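PDB 4KP2: homoaconitase large subunit from Methanocaldococcus jannaschii, which forms the iron-sulfur subunit of a hydro-lyase that converts (R)-homocitrate to homoisocitrate through cis-homoaconitate, on the route to 2-oxosuberate. Local coordinates for residues K27-K32 and N131-G136; K65-S70 and D158-Y163; K76-F81 and Q121-N126; T152-T157 and G166-K171. All blocks are in the same frame, centred on the assembly; numbering follows the deposited sequence.

Contact 1: residues K27-K32 and N131-G136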
loop_
_atom_site.group_PDB
_atom_site.type_symbol
_atom_site.label_atom_id
_atom_site.label_comp_id
_atom_site.label_asym_id
_atom_site.label_seq_id
_atom_site.Cartn_x
_atom_site.Cartn_y
_atom_site.Cartn_z
ATOM N N LYS A 27 9.515 -39.823 11.854
ATOM C CA LYS A 27 8.638 -39.988 13.007
ATOM C C LYS A 27 7.300 -39.285 12.810
ATOM O O LYS A 27 6.262 -39.782 13.245
ATOM C CB LYS A 27 9.314 -39.485 14.283
ATOM C CG LYS A 27 10.367 -40.425 14.836
ATOM C CD LYS A 27 10.765 -40.031 16.247
ATOM C CE LYS A 27 11.682 -41.071 16.867
ATOM N NZ LYS A 27 11.990 -40.764 18.289
ATOM N N ILE A 28 7.331 -38.129 12.156
ATOM C CA ILE A 28 6.114 -37.367 11.892
ATOM C C ILE A 28 5.211 -38.102 10.905
ATOM O O ILE A 28 4.001 -38.204 11.111
ATOM C CB ILE A 28 6.435 -35.961 11.348
ATOM C CG1 ILE A 28 7.135 -35.120 12.417
ATOM C CG2 ILE A 28 5.168 -35.258 10.895
ATOM C CD1 ILE A 28 7.634 -33.782 11.910
ATOM N N LEU A 29 5.810 -38.622 9.839
ATOM C CA LEU A 29 5.056 -39.301 8.792
ATOM C C LEU A 29 4.533 -40.662 9.241
ATOM O O LEU A 29 3.462 -41.093 8.813
ATOM C CB LEU A 29 5.913 -39.453 7.533
ATOM C CG LEU A 29 6.339 -38.152 6.850
ATOM C CD1 LEU A 29 7.186 -38.448 5.626
ATOM C CD2 LEU A 29 5.120 -37.330 6.473
ATOM N N SER A 30 5.288 -41.333 10.105
ATOM C CA SER A 30 4.898 -42.658 10.582
ATOM C C SER A 30 3.655 -42.609 11.463
ATOM O O SER A 30 2.739 -43.415 11.300
ATOM C CB SER A 30 6.052 -43.324 11.332
ATOM O OG SER A 30 7.122 -43.616 10.452
ATOM N N LYS A 31 3.630 -41.663 12.397
ATOM C CA LYS A 31 2.478 -41.483 13.271
ATOM C C LYS A 31 1.260 -41.055 12.461
ATOM O O LYS A 31 0.131 -41.459 12.748
ATOM C CB LYS A 31 2.783 -40.448 14.356
ATOM C CG LYS A 31 1.555 -39.948 15.101
ATOM C CD LYS A 31 1.931 -39.040 16.259
ATOM C CE LYS A 31 2.508 -39.839 17.416
ATOM N NZ LYS A 31 1.512 -40.808 17.957
ATOM N N LYS A 32 1.501 -40.243 11.438
ATOM C CA LYS A 32 0.428 -39.731 10.601
ATOM C C LYS A 32 -0.177 -40.821 9.715
ATOM O O LYS A 32 -1.361 -40.773 9.382
ATOM C CB LYS A 32 0.930 -38.565 9.744
ATOM C CG LYS A 32 -0.164 -37.865 8.957
ATOM C CD LYS A 32 -1.303 -37.456 9.875
ATOM C CE LYS A 32 -2.526 -37.035 9.086
ATOM N NZ LYS A 32 -3.669 -36.701 9.979
ATOM N N ASN A 131 3.035 -31.977 14.448
ATOM C CA ASN A 131 2.772 -33.312 13.902
ATOM C C ASN A 131 1.832 -33.343 12.693
ATOM O O ASN A 131 1.518 -34.414 12.172
ATOM C CB ASN A 131 2.272 -34.270 14.991
ATOM C CG ASN A 131 3.194 -34.321 16.191
ATOM O OD1 ASN A 131 4.392 -34.059 16.080
ATOM N ND2 ASN A 131 2.639 -34.658 17.348
ATOM N N MET A 132 1.394 -32.172 12.244
ATOM C CA MET A 132 0.491 -32.081 11.102
ATOM C C MET A 132 1.187 -32.391 9.782
ATOM O O MET A 132 2.414 -32.457 9.708
ATOM C CB MET A 132 -0.127 -30.684 11.010
ATOM C CG MET A 132 -1.416 -30.496 11.789
ATOM S SD MET A 132 -2.197 -28.924 11.376
ATOM C CE MET A 132 -3.683 -28.998 12.369
ATOM N N PHE A 133 0.383 -32.587 8.743
ATOM C CA PHE A 133 0.882 -32.622 7.378
ATOM C C PHE A 133 0.272 -31.441 6.638
ATOM O O PHE A 133 -0.894 -31.477 6.246
ATOM C CB PHE A 133 0.503 -33.932 6.689
ATOM C CG PHE A 133 1.001 -34.038 5.276
ATOM C CD1 PHE A 133 2.268 -34.529 5.008
ATOM C CD2 PHE A 133 0.205 -33.646 4.214
ATOM C CE1 PHE A 133 2.729 -34.627 3.709
ATOM C CE2 PHE A 133 0.663 -33.740 2.913
ATOM C CZ PHE A 133 1.926 -34.232 2.661
ATOM N N VAL A 134 1.061 -30.387 6.459
ATOM C CA VAL A 134 0.557 -29.151 5.873
ATOM C C VAL A 134 0.906 -29.017 4.393
ATOM O O VAL A 134 2.075 -28.926 4.022
ATOM C CB VAL A 134 1.074 -27.917 6.635
ATOM C CG1 VAL A 134 0.558 -26.639 5.990
ATOM C CG2 VAL A 134 0.662 -27.988 8.095
ATOM N N ALA A 135 -0.124 -29.005 3.554
ATOM C CA ALA A 135 0.059 -28.847 2.119
ATOM C C ALA A 135 -0.329 -27.437 1.699
ATOM O O ALA A 135 -1.353 -26.911 2.133
ATOM C CB ALA A 135 -0.768 -29.870 1.370
ATOM N N GLY A 136 0.489 -26.825 0.851
ATOM C CA GLY A 136 0.241 -25.458 0.436
ATOM C C GLY A 136 0.584 -25.175 -1.013
ATOM O O GLY A 136 1.527 -25.740 -1.566
#
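The contact sets helix 24-33 against the entry to strand 133-136, a strand of the parallel sheet in an alpha-beta-alpha three-layer sandwich. Ile28 and Leu29 of the helix meet Asn131, Met132 and Phe133. The closest approach of the backbones is at Ile28 and Asn131, whose CA atoms are 5.6 Å apart. Ile28 turns its CG2 methyl to the chain just before the strand. That methyl is anti to the backbone N of Ile28. It lies 4.0 Å from Asn131 O and 4.1 Å from Met132 O, touching two successive carbonyl oxygens. Asn131 has a left-handed backbone conformation (phi 66°) just ahead of the strand.

One step along the helix, the CD2 methyl of Leu29 reaches the Phe133 ring obliquely, with Leu29 CD2 4.3 Å from Phe133 CD1. The side chain of Val45, in strand 42-46, also borders this ring. The amide end of Asn131 is directed elsewhere, with ND2 bonded to Glu269 O.

Asp48, which belongs to neither segment, ties the two together. Its OD1 forms a salt bridge with Lys32 NZ, and its OD2 accepts the backbone N-H of Phe133. No hydrogen bond joins the segments directly. The direct contact is therefore mainly loose van der Waals packing, of methyls on two carbonyl oxygens and a ring, and the polar link runs through one shared acid.

Contact 2: residues K65-S70 and D158-Y163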
loop_
_atom_site.group_PDB
_atom_site.type_symbol
_atom_site.label_atom_id
_atom_site.label_comp_id
_atom_site.label_asym_id
_atom_site.label_seq_id
_atom_site.Cartn_x
_atom_site.Cartn_y
_atom_site.Cartn_z
ATOM N N LYS A 65 -12.081 -28.063 -11.216
ATOM C CA LYS A 65 -13.327 -28.099 -11.975
ATOM C C LYS A 65 -13.275 -29.083 -13.141
ATOM O O LYS A 65 -14.278 -29.305 -13.820
ATOM C CB LYS A 65 -13.676 -26.698 -12.483
ATOM C CG LYS A 65 -13.998 -25.706 -11.379
ATOM C CD LYS A 65 -13.840 -24.274 -11.858
ATOM C CE LYS A 65 -14.756 -23.976 -13.030
ATOM N NZ LYS A 65 -16.188 -24.085 -12.645
ATOM N N GLU A 66 -12.105 -29.669 -13.373
ATOM C CA GLU A 66 -11.929 -30.612 -14.471
ATOM C C GLU A 66 -12.061 -32.055 -14.004
ATOM O O GLU A 66 -12.454 -32.933 -14.770
ATOM C CB GLU A 66 -10.566 -30.410 -15.134
ATOM C CG GLU A 66 -10.397 -29.062 -15.818
ATOM C CD GLU A 66 -11.185 -28.961 -17.110
ATOM O OE1 GLU A 66 -11.577 -30.015 -17.653
ATOM O OE2 GLU A 66 -11.406 -27.826 -17.584
ATOM N N MET A 67 -11.735 -32.294 -12.739
ATOM C CA MET A 67 -11.705 -33.650 -12.205
ATOM C C MET A 67 -12.809 -33.917 -11.186
ATOM O O MET A 67 -13.553 -34.890 -11.307
ATOM C CB MET A 67 -10.339 -33.939 -11.578
ATOM C CG MET A 67 -9.762 -32.771 -10.795
ATOM S SD MET A 67 -8.544 -33.301 -9.581
ATOM C CE MET A 67 -9.551 -34.390 -8.578
ATOM N N SER A 68 -12.910 -33.051 -10.184
ATOM C CA SER A 68 -13.853 -33.260 -9.093
ATOM C C SER A 68 -14.980 -32.240 -9.097
ATOM O O SER A 68 -14.971 -31.284 -9.873
ATOM C CB SER A 68 -13.127 -33.231 -7.747
ATOM O OG SER A 68 -14.039 -33.392 -6.674
ATOM N N ASP A 69 -15.951 -32.453 -8.218
ATOM C CA ASP A 69 -17.109 -31.579 -8.121
ATOM C C ASP A 69 -17.385 -31.218 -6.667
ATOM O O ASP A 69 -18.437 -30.668 -6.341
ATOM C CB ASP A 69 -18.330 -32.250 -8.748
ATOM C CG ASP A 69 -18.539 -33.668 -8.248
ATOM O OD1 ASP A 69 -17.539 -34.330 -7.898
ATOM O OD2 ASP A 69 -19.703 -34.121 -8.212
ATOM N N SER A 70 -16.430 -31.532 -5.798
ATOM C CA SER A 70 -16.574 -31.269 -4.374
ATOM C C SER A 70 -15.223 -31.290 -3.671
ATOM O O SER A 70 -14.300 -31.983 -4.098
ATOM C CB SER A 70 -17.498 -32.305 -3.734
ATOM O OG SER A 70 -16.952 -33.609 -3.848
ATOM N N ASP A 158 -1.442 -30.467 -8.081
ATOM C CA ASP A 158 -1.450 -31.270 -6.863
ATOM C C ASP A 158 -2.386 -30.705 -5.801
ATOM O O ASP A 158 -2.950 -31.451 -5.003
ATOM C CB ASP A 158 -0.035 -31.412 -6.299
ATOM C CG ASP A 158 0.799 -32.411 -7.073
ATOM O OD1 ASP A 158 0.209 -33.325 -7.688
ATOM O OD2 ASP A 158 2.041 -32.287 -7.067
ATOM N N MET A 159 -2.550 -29.386 -5.797
ATOM C CA MET A 159 -3.431 -28.735 -4.835
ATOM C C MET A 159 -4.895 -29.066 -5.104
ATOM O O MET A 159 -5.704 -29.128 -4.181
ATOM C CB MET A 159 -3.213 -27.220 -4.835
ATOM C CG MET A 159 -1.974 -26.758 -4.072
ATOM S SD MET A 159 -2.187 -26.746 -2.281
ATOM C CE MET A 159 -1.618 -28.388 -1.831
ATOM N N ALA A 160 -5.227 -29.274 -6.374
ATOM C CA ALA A 160 -6.579 -29.663 -6.756
ATOM C C ALA A 160 -6.853 -31.101 -6.333
ATOM O O ALA A 160 -7.946 -31.426 -5.866
ATOM C CB ALA A 160 -6.774 -29.502 -8.252
ATOM N N TYR A 161 -5.849 -31.954 -6.507
ATOM C CA TYR A 161 -5.935 -33.357 -6.117
ATOM C C TYR A 161 -6.171 -33.476 -4.617
ATOM O O TYR A 161 -7.025 -34.241 -4.166
ATOM C CB TYR A 161 -4.645 -34.083 -6.506
ATOM C CG TYR A 161 -4.640 -35.563 -6.197
ATOM C CD1 TYR A 161 -5.135 -36.484 -7.111
ATOM C CD2 TYR A 161 -4.128 -36.042 -4.998
ATOM C CE1 TYR A 161 -5.127 -37.838 -6.835
ATOM C CE2 TYR A 161 -4.118 -37.393 -4.713
ATOM C CZ TYR A 161 -4.617 -38.286 -5.635
ATOM O OH TYR A 161 -4.608 -39.632 -5.355
ATOM N N ILE A 162 -5.404 -32.709 -3.849
ATOM C CA ILE A 162 -5.520 -32.707 -2.396
ATOM C C ILE A 162 -6.855 -32.116 -1.951
ATOM O O ILE A 162 -7.480 -32.607 -1.010
ATOM C CB ILE A 162 -4.348 -31.936 -1.753
ATOM C CG1 ILE A 162 -3.042 -32.705 -1.961
ATOM C CG2 ILE A 162 -4.597 -31.704 -0.272
ATOM C CD1 ILE A 162 -1.833 -32.037 -1.357
ATOM N N TYR A 163 -7.295 -31.069 -2.642
ATOM C CA TYR A 163 -8.579 -30.439 -2.349
ATOM C C TYR A 163 -9.747 -31.403 -2.531
ATOM O O TYR A 163 -10.793 -31.245 -1.905
ATOM C CB TYR A 163 -8.792 -29.208 -3.234
ATOM C CG TYR A 163 -8.194 -27.933 -2.684
ATOM C CD1 TYR A 163 -7.702 -27.877 -1.386
ATOM C CD2 TYR A 163 -8.135 -26.782 -3.459
ATOM C CE1 TYR A 163 -7.160 -26.711 -0.879
ATOM C CE2 TYR A 163 -7.595 -25.612 -2.961
ATOM C CZ TYR A 163 -7.109 -25.583 -1.669
ATOM O OH TYR A 163 -6.571 -24.422 -1.164
#
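The flat group at this contact is the peptide joining Ala160 to Tyr161, and the sulfur of Met67 sits over one of its faces. Met67 SD is 4.2 Å from Ala160 O and 4.3 Å from Tyr161 N. It is also 4.4 Å from Ala160 CB. The contact joins the end of helix 57-67 and the loop after it to helix 156-165, in the outer part of the three-layer sandwich. Met67 is exposed, whereas Ala160 is buried.

The two tyrosine rings leave this interface. Tyr161 points away from the loop, and its OH bonds to Trp169 NE1. The Tyr163 ring meets that of Phe102 with the planes at about 25°, and its OH bonds to Thr52 OG1 of the central sheet. Tyr163 also shares a backbone hydrogen bond with Trp72, just beyond the loop.

At the far end of the contact the two backbones come close without bonding: Ser70 O is 4.2 Å from Tyr163 O. The loop is braced from within. Ser68 OG donates to Ser70 O over 2.9 Å, in the carbonyl plane and on a lone pair, with a C=O...OG angle of 130°.

Contact 3: residues K76-F81 and Q121-N126; sequences KIVVAF and QILAEN
This is buried helix-on-sheet packing, in which Val78 and Ala80 of strand 77-80 meet Leu123 and Ile122 of helix 119-126. The strand belongs to the parallel sheet of a three-layer alpha-beta-alpha sandwich. The helix covers one side of it, and Phe102 and Val103 of helix 90-106 pack on Val79, which points away from helix 119-126. Alternate strand residues face the helix, as expected of an extended chain.

All four touching side chains are apolar. Leu123 CD1 rests on the whole isopropyl end of Val78, 3.7 Å from Val78 CG1 and 3.8 Å from Val78 CB. The CG2 methyl of Val78 is almost as near. The two side chains run past each other in opposite directions. The chi1 of Leu123, -135°, is off the staggered positions, and the end of the side chain lies nearer the strand than its start. Two residues further along the strand, Ala80 CB meets the tip of Ile122, with Ile122 CD1 3.9 Å away. Leu49 and Met51 of strand 49-53 also touch Leu123.

Two cysteines predicted to bind the [4Fe-4S] cluster are near. The side chain of Leu123 is about 9 Å from that of Cys323, and the side chain of Ala80 is about 10 Å from that of Cys383.

Polar groups lie on another side of the helix. Glu125 OE1 bonds to Ser355 OG, and Gln121 OE1 accepts from Arg327 NH1. Gln121 NE2 donates to Glu125 OE2 at 3.1 Å, nearly straight at 172°. OE2 lies in the amide plane of Gln121, but the donor meets its anti side 29° out of the carboxylate plane.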
loop_
_atom_site.group_PDB
_atom_site.type_symbol
_atom_site.label_atom_id
_atom_site.label_comp_id
_atom_site.label_asym_id
_atom_site.label_seq_id
_atom_site.Cartn_x
_atom_site.Cartn_y
_atom_site.Cartn_z
ATOM N N LYS A 76 -10.707 -28.036 6.741
ATOM C CA LYS A 76 -9.274 -28.275 6.617
ATOM C C LYS A 76 -8.647 -27.418 5.520
ATOM O O LYS A 76 -7.449 -27.512 5.261
ATOM C CB LYS A 76 -8.998 -29.753 6.338
ATOM C CG LYS A 76 -8.725 -30.602 7.572
ATOM C CD LYS A 76 -9.966 -30.787 8.427
ATOM C CE LYS A 76 -9.690 -31.740 9.579
ATOM N NZ LYS A 76 -9.231 -33.073 9.095
ATOM N N ILE A 77 -9.460 -26.584 4.879
ATOM C CA ILE A 77 -8.986 -25.739 3.787
ATOM C C ILE A 77 -8.900 -24.271 4.202
ATOM O O ILE A 77 -9.826 -23.735 4.809
ATOM C CB ILE A 77 -9.893 -25.862 2.548
ATOM C CG1 ILE A 77 -9.955 -27.316 2.077
ATOM C CG2 ILE A 77 -9.397 -24.967 1.425
ATOM C CD1 ILE A 77 -10.887 -27.537 0.909
ATOM N N VAL A 78 -7.783 -23.629 3.873
ATOM C CA VAL A 78 -7.580 -22.221 4.198
ATOM C C VAL A 78 -7.248 -21.404 2.951
ATOM O O VAL A 78 -6.374 -21.774 2.170
ATOM C CB VAL A 78 -6.453 -22.039 5.236
ATOM C CG1 VAL A 78 -6.192 -20.561 5.492
ATOM C CG2 VAL A 78 -6.800 -22.756 6.534
ATOM N N VAL A 79 -7.953 -20.292 2.767
ATOM C CA VAL A 79 -7.685 -19.391 1.652
ATOM C C VAL A 79 -7.366 -17.989 2.160
ATOM O O VAL A 79 -8.121 -17.419 2.947
ATOM C CB VAL A 79 -8.878 -19.321 0.679
ATOM C CG1 VAL A 79 -8.579 -18.355 -0.456
ATOM C CG2 VAL A 79 -9.199 -20.702 0.135
ATOM N N ALA A 80 -6.244 -17.437 1.708
ATOM C CA ALA A 80 -5.819 -16.111 2.145
ATOM C C ALA A 80 -5.207 -15.293 1.009
ATOM O O ALA A 80 -4.303 -15.755 0.313
ATOM C CB ALA A 80 -4.842 -16.224 3.304
ATOM N N PHE A 81 -5.708 -14.074 0.832
ATOM C CA PHE A 81 -5.190 -13.172 -0.190
ATOM C C PHE A 81 -4.043 -12.351 0.382
ATOM O O PHE A 81 -4.196 -11.706 1.420
ATOM C CB PHE A 81 -6.290 -12.237 -0.698
ATOM C CG PHE A 81 -7.438 -12.943 -1.363
ATOM C CD1 PHE A 81 -7.331 -14.270 -1.752
ATOM C CD2 PHE A 81 -8.628 -12.277 -1.605
ATOM C CE1 PHE A 81 -8.387 -14.916 -2.364
ATOM C CE2 PHE A 81 -9.687 -12.918 -2.218
ATOM C CZ PHE A 81 -9.567 -14.237 -2.597
ATOM N N GLN A 121 1.884 -16.573 7.388
ATOM C CA GLN A 121 1.810 -15.915 8.686
ATOM C C GLN A 121 0.457 -16.163 9.344
ATOM O O GLN A 121 0.381 -16.433 10.541
ATOM C CB GLN A 121 2.066 -14.414 8.545
ATOM C CG GLN A 121 2.102 -13.668 9.869
ATOM C CD GLN A 121 3.247 -14.109 10.760
ATOM O OE1 GLN A 121 4.294 -14.544 10.279
ATOM N NE2 GLN A 121 3.053 -13.999 12.070
ATOM N N ILE A 122 -0.607 -16.066 8.553
ATOM C CA ILE A 122 -1.955 -16.352 9.032
ATOM C C ILE A 122 -2.060 -17.807 9.470
ATOM O O ILE A 122 -2.641 -18.120 10.512
ATOM C CB ILE A 122 -3.008 -16.075 7.941
ATOM C CG1 ILE A 122 -3.077 -14.580 7.633
ATOM C CG2 ILE A 122 -4.377 -16.587 8.366
ATOM C CD1 ILE A 122 -4.071 -14.229 6.550
ATOM N N LEU A 123 -1.478 -18.692 8.667
ATOM C CA LEU A 123 -1.509 -20.124 8.935
ATOM C C LEU A 123 -0.790 -20.449 10.241
ATOM O O LEU A 123 -1.179 -21.364 10.966
ATOM C CB LEU A 123 -0.866 -20.887 7.776
ATOM C CG LEU A 123 -1.589 -22.135 7.270
ATOM C CD1 LEU A 123 -3.014 -21.791 6.877
ATOM C CD2 LEU A 123 -0.841 -22.735 6.091
ATOM N N ALA A 124 0.260 -19.690 10.534
ATOM C CA ALA A 124 1.034 -19.886 11.753
ATOM C C ALA A 124 0.343 -19.258 12.956
ATOM O O ALA A 124 0.593 -19.642 14.099
ATOM C CB ALA A 124 2.432 -19.311 11.589
ATOM N N GLU A 125 -0.531 -18.293 12.694
ATOM C CA GLU A 125 -1.180 -17.546 13.764
ATOM C C GLU A 125 -2.458 -18.191 14.286
ATOM O O GLU A 125 -2.942 -17.818 15.353
ATOM C CB GLU A 125 -1.489 -16.116 13.314
ATOM C CG GLU A 125 -0.303 -15.175 13.355
ATOM C CD GLU A 125 -0.671 -13.767 12.931
ATOM O OE1 GLU A 125 -1.866 -13.520 12.658
ATOM O OE2 GLU A 125 0.233 -12.908 12.871
ATOM N N ASN A 126 -3.009 -19.151 13.546
ATOM C CA ASN A 126 -4.316 -19.688 13.914
ATOM C C ASN A 126 -4.663 -21.067 13.350
ATOM O O ASN A 126 -5.820 -21.484 13.406
ATOM C CB ASN A 126 -5.410 -18.685 13.529
ATOM C CG ASN A 126 -6.626 -18.768 14.433
ATOM O OD1 ASN A 126 -7.616 -19.419 14.101
ATOM N ND2 ASN A 126 -6.555 -18.108 15.582
#

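Contact 4: residues T152-T157 and G166-K171; sequences TGFGAT and GETWIK
Phe154 carries this contact, with Thr168 and Ile170 as its partners. Its ring leaves the turn after strand 150-153 and reaches across to strand 167-180, which belongs to the mixed sheet. With chi1 at -64°, the Phe154 ring is anti to its own carbonyl carbon and extends toward that strand.

The two partners meet different atoms of the ring. Thr168 OG1 is 3.9 Å from Phe154 CE1 and approaches obliquely. The side chains of Phe154 and Thr168 come from opposite directions. Ile170 puts its CG2 methyl at the ring edge, near the ring plane, and Ile170 CG2 is 4.2 Å from Phe154 CZ. Thr168 and Ile170 are alternate residues and point to the same side of the strand. Trp169, between them, points away.

No hydrogen bond crosses the contact, so the ring is held here by van der Waals packing. Two glycines mark the ends of the helix that connects the segments. Gly155 occupies its N-cap position. Gly166 follows its last turn with a positive phi of 78° and leads into the strand.

The helix itself, 156-165, adds Met159 and Ile162 to the surroundings of Phe154. Ala135 of strand 133-136 touches the ring too, and Phe133 of the same strand packs on both Thr168 and Ile170. Strand 42-46 adjoins strand 167-180 in the mixed sheet. The contact thus lies where the edge strand 150-153 of the parallel sheet and its following helix meet the mixed sheet.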
loop_
_atom_site.group_PDB
_atom_site.type_symbol
_atom_site.label_atom_id
_atom_site.label_comp_id
_atom_site.label_asym_id
_atom_site.label_seq_id
_atom_site.Cartn_x
_atom_site.Cartn_y
_atom_site.Cartn_z
ATOM N N THR A 152 5.077 -29.073 3.031
ATOM C CA THR A 152 5.692 -28.877 1.723
ATOM C C THR A 152 4.772 -28.099 0.789
ATOM O O THR A 152 3.579 -27.954 1.055
ATOM C CB THR A 152 6.052 -30.219 1.057
ATOM O OG1 THR A 152 4.898 -31.067 1.032
ATOM C CG2 THR A 152 7.170 -30.913 1.822
ATOM N N GLY A 153 5.335 -27.601 -0.308
ATOM C CA GLY A 153 4.573 -26.837 -1.277
ATOM C C GLY A 153 4.223 -27.637 -2.516
ATOM O O GLY A 153 5.034 -28.413 -3.020
ATOM N N PHE A 154 3.005 -27.443 -3.011
ATOM C CA PHE A 154 2.535 -28.159 -4.189
ATOM C C PHE A 154 2.110 -27.196 -5.290
ATOM O O PHE A 154 1.847 -26.022 -5.033
ATOM C CB PHE A 154 1.364 -29.071 -3.823
ATOM C CG PHE A 154 1.725 -30.162 -2.858
ATOM C CD1 PHE A 154 2.143 -31.397 -3.319
ATOM C CD2 PHE A 154 1.647 -29.956 -1.490
ATOM C CE1 PHE A 154 2.479 -32.407 -2.435
ATOM C CE2 PHE A 154 1.981 -30.961 -0.602
ATOM C CZ PHE A 154 2.398 -32.188 -1.076
ATOM N N GLY A 155 2.038 -27.705 -6.515
ATOM C CA GLY A 155 1.602 -26.908 -7.645
ATOM C C GLY A 155 0.091 -26.837 -7.732
ATOM O O GLY A 155 -0.615 -27.391 -6.891
ATOM N N ALA A 156 -0.405 -26.154 -8.759
ATOM C CA ALA A 156 -1.842 -25.991 -8.955
ATOM C C ALA A 156 -2.529 -27.333 -9.185
ATOM O O ALA A 156 -3.664 -27.544 -8.756
ATOM C CB ALA A 156 -2.111 -25.052 -10.121
ATOM N N THR A 157 -1.831 -28.236 -9.864
ATOM C CA THR A 157 -2.357 -29.566 -10.147
ATOM C C THR A 157 -2.508 -30.397 -8.874
ATOM O O THR A 157 -3.574 -30.956 -8.613
ATOM C CB THR A 157 -1.464 -30.314 -11.162
ATOM O OG1 THR A 157 -1.781 -29.878 -12.491
ATOM C CG2 THR A 157 -1.670 -31.815 -11.068
ATOM N N GLY A 166 -8.197 -35.158 -0.149
ATOM C CA GLY A 166 -7.675 -34.931 1.186
ATOM C C GLY A 166 -6.439 -35.765 1.452
ATOM O O GLY A 166 -5.963 -35.861 2.583
ATOM N N GLU A 167 -5.922 -36.374 0.392
ATOM C CA GLU A 167 -4.746 -37.226 0.482
ATOM C C GLU A 167 -3.779 -36.885 -0.642
ATOM O O GLU A 167 -4.175 -36.322 -1.660
ATOM C CB GLU A 167 -5.147 -38.699 0.385
ATOM C CG GLU A 167 -6.065 -39.173 1.501
ATOM C CD GLU A 167 -6.695 -40.520 1.203
ATOM O OE1 GLU A 167 -6.719 -40.916 0.018
ATOM O OE2 GLU A 167 -7.166 -41.181 2.152
ATOM N N THR A 168 -2.510 -37.227 -0.451
ATOM C CA THR A 168 -1.506 -37.019 -1.484
ATOM C C THR A 168 -0.469 -38.134 -1.447
ATOM O O THR A 168 -0.415 -38.914 -0.495
ATOM C CB THR A 168 -0.799 -35.665 -1.323
ATOM O OG1 THR A 168 0.085 -35.451 -2.430
ATOM C CG2 THR A 168 -0.002 -35.636 -0.030
ATOM N N TRP A 169 0.351 -38.208 -2.488
ATOM C CA TRP A 169 1.365 -39.249 -2.582
ATOM C C TRP A 169 2.759 -38.642 -2.639
ATOM O O TRP A 169 3.128 -38.003 -3.625
ATOM C CB TRP A 169 1.122 -40.121 -3.814
ATOM C CG TRP A 169 -0.216 -40.787 -3.813
ATOM C CD1 TRP A 169 -1.408 -40.226 -4.162
ATOM C CD2 TRP A 169 -0.502 -42.142 -3.446
ATOM N NE1 TRP A 169 -2.420 -41.146 -4.033
ATOM C CE2 TRP A 169 -1.890 -42.331 -3.596
ATOM C CE3 TRP A 169 0.281 -43.214 -3.005
ATOM C CZ2 TRP A 169 -2.512 -43.547 -3.322
ATOM C CZ3 TRP A 169 -0.339 -44.421 -2.733
ATOM C CH2 TRP A 169 -1.722 -44.576 -2.892
ATOM N N ILE A 170 3.527 -38.840 -1.573
ATOM C CA ILE A 170 4.885 -38.319 -1.508
ATOM C C ILE A 170 5.877 -39.414 -1.145
ATOM O O ILE A 170 5.497 -40.480 -0.658
ATOM C CB ILE A 170 5.011 -37.199 -0.465
ATOM C CG1 ILE A 170 4.743 -37.753 0.935
ATOM C CG2 ILE A 170 4.066 -36.050 -0.789
ATOM C CD1 ILE A 170 5.006 -36.765 2.040
ATOM N N LYS A 171 7.153 -39.141 -1.387
ATOM C CA LYS A 171 8.215 -40.055 -1.006
ATOM C C LYS A 171 8.914 -39.510 0.231
ATOM O O LYS A 171 9.331 -38.351 0.250
ATOM C CB LYS A 171 9.218 -40.212 -2.148
ATOM C CG LYS A 171 10.325 -41.212 -1.867
ATOM C CD LYS A 171 11.331 -41.291 -3.011
ATOM C CE LYS A 171 10.741 -41.940 -4.261
ATOM N NZ LYS A 171 10.000 -40.984 -5.138
#

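How the contacts relate
Strand 133-136 connects most of the set. It pairs with strand 150-153, so contacts 1 and 4 share the parallel sheet, with centres about 12 Å apart; Gly136 O and Phe154 N are 2.7 Å apart, a probable hydrogen bond. Contacts 2 and 4 both use helix 156-165, and their centres are also about 12 Å apart. Met159 of contact 2 packs on Gly136 and Ala135 of contact 1. Contact 3 meets contact 1 where Leu123 CD2 lies 4.1 Å from Val134 CG1, and meets contact 2 through Tyr163 and Ile77. It is the one near the predicted cluster cysteines; the other three lie away from them.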